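Long-range contact in hypothetical membrane protein (Corynebacterium glutamicum, PDB 6JSA), which probably takes part in heme uptake and transfer, here represented by the C-terminal heme-binding domain of HtaA: residues 2-14 with 41-54. Residues are numbered along the deposited sequence; the frame is centred on the assembly and turned at random.
Sequences SLGVTQASAQWGV and QQFQFSGNSGAVDA
Residues 3-12 pair antiparallel with 42-53 in two strand pairs separated by a corner at T6 and Q7, with the short segment axes at 148° on the L3 side and 164° on the W12 side. L3/V52, A8/G47, A10/F45 and W12/F43 are hydrogen-bonded pairs, the F43 N to W12 O bond being weak. With 26 residues between the segments this is no hairpin but a long, bent strand pair of the beta-rich HtaA domain. At the corner the side chain of Q7, bent at chi2, folds back so that NE2 donates to A8 O at 3.0 Å; the G47 N hydrogen bond reaches that oxygen from the opposite face of its carbonyl plane. V5 packs against the other strand's backbone, CG2 lying 3.6 Å from G50 C, where the positive phi of G50 suits a residue without a side chain.

Beyond the corner the two faces differ in character. On one, A10 CB meets F45 CB, and the F45 ring turns its edge to the backbone, with A10 O in the ring plane and 3.6 Å from CD1; W12 CB touches the same ring at CE1. F43 likewise presents an edge to W12 O and G13 O, while V14 CG2 lies 3.9 Å from CD2. The other face carries glutamines. Q11 and Q44 cross with amide planes 28° apart, and one water bridges Q11 NE2, Q44 OE1 and A10 O. Q11 OE1 turns instead to S160. A second water joins G13 N to Q42 NE2, while Q42 OE1 accepts from N40 ND2.

Strand 159-165 pairs with the other edge of 3-12, and strand 58-62 with 42-53. I67 of strand 66-71 and F63 pack on F45, and W31 meets F43 edge-to-face. The V14 side chain lies about 9 Å from the heme, and Q19 NE2 of helix 16-23, which carries S17 and the axial iron ligand Y21, donates hydrogen bonds to G13 O and Q41 O.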
loop_
_atom_site.group_PDB
_atom_site.type_symbol
_atom_site.label_atom_id
_atom_site.label_comp_id
_atom_site.label_asym_id
_atom_site.label_seq_id
_atom_site.Cartn_x
_atom_site.Cartn_y
_atom_site.Cartn_z
ATOM N N SER A 2 -25.065 3.514 -3.475
ATOM C CA SER A 2 -23.626 3.705 -3.349
ATOM C C SER A 2 -23.290 5.144 -2.945
ATOM O O SER A 2 -24.079 6.068 -3.151
ATOM C CB SER A 2 -22.914 3.335 -4.654
ATOM O OG SER A 2 -21.504 3.326 -4.493
ATOM N N LEU A 3 -22.109 5.324 -2.367
ATOM C CA LEU A 3 -21.680 6.610 -1.841
ATOM C C LEU A 3 -20.289 6.921 -2.368
ATOM O O LEU A 3 -19.423 6.048 -2.406
ATOM C CB LEU A 3 -21.639 6.564 -0.311
ATOM C CG LEU A 3 -22.972 6.298 0.389
ATOM C CD1 LEU A 3 -22.727 5.806 1.808
ATOM C CD2 LEU A 3 -23.813 7.555 0.393
ATOM N N GLY A 4 -20.072 8.161 -2.771
ATOM C CA GLY A 4 -18.771 8.561 -3.252
ATOM C C GLY A 4 -17.850 8.981 -2.121
ATOM O O GLY A 4 -18.289 9.466 -1.084
ATOM N N VAL A 5 -16.552 8.774 -2.329
ATOM C CA VAL A 5 -15.566 9.292 -1.393
ATOM C C VAL A 5 -15.474 10.802 -1.556
ATOM O O VAL A 5 -15.312 11.315 -2.671
ATOM C CB VAL A 5 -14.206 8.620 -1.628
ATOM C CG1 VAL A 5 -13.099 9.370 -0.883
ATOM C CG2 VAL A 5 -14.260 7.164 -1.191
ATOM N N THR A 6 -15.595 11.522 -0.445
ATOM C CA THR A 6 -15.343 12.967 -0.441
ATOM C C THR A 6 -13.848 13.200 -0.230
ATOM O O THR A 6 -13.139 13.614 -1.152
ATOM C CB THR A 6 -16.211 13.644 0.620
ATOM O OG1 THR A 6 -17.592 13.325 0.376
ATOM C CG2 THR A 6 -16.024 15.153 0.566
ATOM N N GLN A 7 -13.357 12.914 0.976
ATOM C CA GLN A 7 -11.938 12.983 1.292
ATOM C C GLN A 7 -11.533 11.684 1.961
ATOM O O GLN A 7 -12.196 11.244 2.904
ATOM C CB GLN A 7 -11.648 14.116 2.276
ATOM C CG GLN A 7 -10.190 14.196 2.688
ATOM C CD GLN A 7 -9.312 14.676 1.548
ATOM O OE1 GLN A 7 -9.455 15.814 1.105
ATOM N NE2 GLN A 7 -8.432 13.813 1.045
ATOM N N ALA A 8 -10.435 11.089 1.499
ATOM C CA ALA A 8 -9.874 9.913 2.144
ATOM C C ALA A 8 -8.412 10.157 2.484
ATOM O O ALA A 8 -7.719 10.964 1.854
ATOM C CB ALA A 8 -9.956 8.669 1.256
ATOM N N SER A 9 -7.956 9.438 3.497
ATOM C CA SER A 9 -6.550 9.400 3.851
ATOM C C SER A 9 -6.212 7.979 4.265
ATOM O O SER A 9 -7.063 7.239 4.763
ATOM C CB SER A 9 -6.219 10.363 4.995
ATOM O OG SER A 9 -6.862 9.954 6.182
ATOM N N ALA A 10 -4.969 7.587 4.022
ATOM C CA ALA A 10 -4.504 6.274 4.428
ATOM C C ALA A 10 -3.092 6.406 4.960
ATOM O O ALA A 10 -2.343 7.315 4.579
ATOM C CB ALA A 10 -4.559 5.245 3.291
ATOM N N GLN A 11 -2.736 5.470 5.835
ATOM C CA GLN A 11 -1.426 5.413 6.462
ATOM C C GLN A 11 -0.909 3.991 6.322
ATOM O O GLN A 11 -1.588 3.037 6.727
ATOM C CB GLN A 11 -1.512 5.813 7.937
ATOM C CG GLN A 11 -2.141 7.192 8.164
ATOM C CD GLN A 11 -3.670 7.170 8.108
ATOM O OE1 GLN A 11 -4.310 6.250 8.620
ATOM N NE2 GLN A 11 -4.255 8.180 7.470
ATOM N N TRP A 12 0.273 3.845 5.724
ATOM C CA TRP A 12 0.865 2.524 5.512
ATOM C C TRP A 12 2.368 2.691 5.407
ATOM O O TRP A 12 2.844 3.438 4.546
ATOM C CB TRP A 12 0.326 1.890 4.237
ATOM C CG TRP A 12 0.785 0.469 4.029
ATOM C CD1 TRP A 12 0.805 -0.540 4.960
ATOM C CD2 TRP A 12 1.248 -0.113 2.804
ATOM N NE1 TRP A 12 1.264 -1.702 4.389
ATOM C CE2 TRP A 12 1.548 -1.470 3.070
ATOM C CE3 TRP A 12 1.458 0.381 1.510
ATOM C CZ2 TRP A 12 2.038 -2.337 2.092
ATOM C CZ3 TRP A 12 1.952 -0.485 0.536
ATOM C CH2 TRP A 12 2.231 -1.827 0.836
ATOM N N GLY A 13 3.112 1.996 6.262
ATOM C CA GLY A 13 4.553 2.082 6.180
ATOM C C GLY A 13 5.227 1.127 5.219
ATOM O O GLY A 13 6.460 1.129 5.147
ATOM N N VAL A 14 4.460 0.342 4.463
ATOM C CA VAL A 14 4.951 -0.763 3.644
ATOM C C VAL A 14 5.419 -1.878 4.570
ATOM O O VAL A 14 4.698 -2.861 4.771
ATOM C CB VAL A 14 5.996 -0.355 2.586
ATOM C CG1 VAL A 14 6.378 -1.567 1.753
ATOM C CG2 VAL A 14 5.424 0.747 1.690
ATOM N N GLN A 41 6.456 6.905 10.835
ATOM C CA GLN A 41 7.008 5.764 10.106
ATOM C C GLN A 41 5.970 5.135 9.175
ATOM O O GLN A 41 5.991 3.928 8.916
ATOM C CB GLN A 41 7.666 4.741 11.037
ATOM C CG GLN A 41 8.790 5.358 11.826
ATOM C CD GLN A 41 9.357 4.408 12.828
ATOM O OE1 GLN A 41 8.887 4.328 13.963
ATOM N NE2 GLN A 41 10.390 3.677 12.425
ATOM N N GLN A 42 5.056 5.962 8.670
ATOM C CA GLN A 42 4.021 5.518 7.745
ATOM C C GLN A 42 3.965 6.494 6.583
ATOM O O GLN A 42 3.942 7.713 6.787
ATOM C CB GLN A 42 2.641 5.456 8.407
ATOM C CG GLN A 42 2.552 4.454 9.531
ATOM C CD GLN A 42 1.184 4.467 10.165
ATOM O OE1 GLN A 42 0.828 5.413 10.865
ATOM N NE2 GLN A 42 0.396 3.435 9.899
ATOM N N PHE A 43 3.927 5.961 5.369
ATOM C CA PHE A 43 3.615 6.791 4.218
ATOM C C PHE A 43 2.174 7.277 4.305
ATOM O O PHE A 43 1.286 6.570 4.798
ATOM C CB PHE A 43 3.937 6.031 2.933
ATOM C CG PHE A 43 5.379 5.608 2.884
ATOM C CD1 PHE A 43 6.367 6.533 2.568
ATOM C CD2 PHE A 43 5.761 4.323 3.245
ATOM C CE1 PHE A 43 7.704 6.175 2.569
ATOM C CE2 PHE A 43 7.100 3.952 3.253
ATOM C CZ PHE A 43 8.079 4.880 2.907
ATOM N N GLN A 44 1.959 8.522 3.881
ATOM C CA GLN A 44 0.710 9.243 4.094
ATOM C C GLN A 44 0.086 9.498 2.734
ATOM O O GLN A 44 0.685 10.170 1.881
ATOM C CB GLN A 44 0.972 10.567 4.818
ATOM C CG GLN A 44 1.712 10.409 6.147
ATOM C CD GLN A 44 0.826 9.879 7.255
ATOM O OE1 GLN A 44 -0.338 10.260 7.362
ATOM N NE2 GLN A 44 1.371 9.010 8.092
ATOM N N PHE A 45 -1.108 8.961 2.535
ATOM C CA PHE A 45 -1.796 9.018 1.256
ATOM C C PHE A 45 -3.042 9.873 1.405
ATOM O O PHE A 45 -3.728 9.817 2.433
ATOM C CB PHE A 45 -2.180 7.610 0.786
ATOM C CG PHE A 45 -1.003 6.680 0.659
ATOM C CD1 PHE A 45 -0.536 5.967 1.757
ATOM C CD2 PHE A 45 -0.350 6.543 -0.557
ATOM C CE1 PHE A 45 0.559 5.125 1.644
ATOM C CE2 PHE A 45 0.746 5.695 -0.682
ATOM C CZ PHE A 45 1.199 4.991 0.422
ATOM N N SER A 46 -3.327 10.653 0.371
ATOM C CA SER A 46 -4.430 11.593 0.399
ATOM C C SER A 46 -5.174 11.468 -0.919
ATOM O O SER A 46 -4.572 11.607 -1.985
ATOM C CB SER A 46 -3.859 12.998 0.585
ATOM O OG SER A 46 -4.890 13.950 0.665
ATOM N N GLY A 47 -6.476 11.181 -0.858
ATOM C CA GLY A 47 -7.238 10.945 -2.067
ATOM C C GLY A 47 -8.645 11.494 -1.966
ATOM O O GLY A 47 -9.192 11.685 -0.878
ATOM N N ASN A 48 -9.235 11.738 -3.134
ATOM C CA ASN A 48 -10.621 12.195 -3.152
ATOM C C ASN A 48 -11.482 11.409 -4.134
ATOM O O ASN A 48 -12.461 11.934 -4.672
ATOM C CB ASN A 48 -10.744 13.708 -3.357
ATOM C CG ASN A 48 -10.185 14.170 -4.677
ATOM O OD1 ASN A 48 -9.756 13.366 -5.512
ATOM N ND2 ASN A 48 -10.194 15.485 -4.885
ATOM N N SER A 49 -11.150 10.144 -4.370
ATOM C CA SER A 49 -11.940 9.337 -5.284
ATOM C C SER A 49 -12.137 7.930 -4.736
ATOM O O SER A 49 -11.434 7.470 -3.832
ATOM C CB SER A 49 -11.342 9.276 -6.688
ATOM O OG SER A 49 -10.175 8.496 -6.679
ATOM N N GLY A 50 -13.105 7.249 -5.314
ATOM C CA GLY A 50 -13.525 5.950 -4.850
ATOM C C GLY A 50 -14.990 5.966 -4.481
ATOM O O GLY A 50 -15.671 6.989 -4.551
ATOM N N ALA A 51 -15.474 4.795 -4.095
ATOM C CA ALA A 51 -16.883 4.654 -3.779
ATOM C C ALA A 51 -17.062 3.518 -2.785
ATOM O O ALA A 51 -16.270 2.571 -2.753
ATOM C CB ALA A 51 -17.711 4.395 -5.042
ATOM N N VAL A 52 -18.113 3.626 -1.979
ATOM C CA VAL A 52 -18.440 2.643 -0.958
ATOM C C VAL A 52 -19.909 2.287 -1.112
ATOM O O VAL A 52 -20.776 3.173 -1.110
ATOM C CB VAL A 52 -18.165 3.182 0.457
ATOM C CG1 VAL A 52 -18.700 2.224 1.502
ATOM C CG2 VAL A 52 -16.679 3.442 0.661
ATOM N N ASP A 53 -20.185 0.996 -1.255
ATOM C CA ASP A 53 -21.545 0.467 -1.265
ATOM C C ASP A 53 -21.845 0.072 0.172
ATOM O O ASP A 53 -21.511 -1.026 0.620
ATOM C CB ASP A 53 -21.624 -0.718 -2.217
ATOM C CG ASP A 53 -22.976 -1.411 -2.190
ATOM O OD1 ASP A 53 -23.884 -0.999 -1.434
ATOM O OD2 ASP A 53 -23.124 -2.395 -2.937
ATOM N N ALA A 54 -22.473 0.993 0.908
ATOM C CA ALA A 54 -22.689 0.780 2.335
ATOM C C ALA A 54 -23.643 -0.375 2.587
ATOM O O ALA A 54 -23.469 -1.131 3.552
ATOM C CB ALA A 54 -23.197 2.062 2.993
HETATM O O HOH W 1 -2.675 10.243 5.978
HETATM O O HOH W 2 1.624 1.110 8.611
#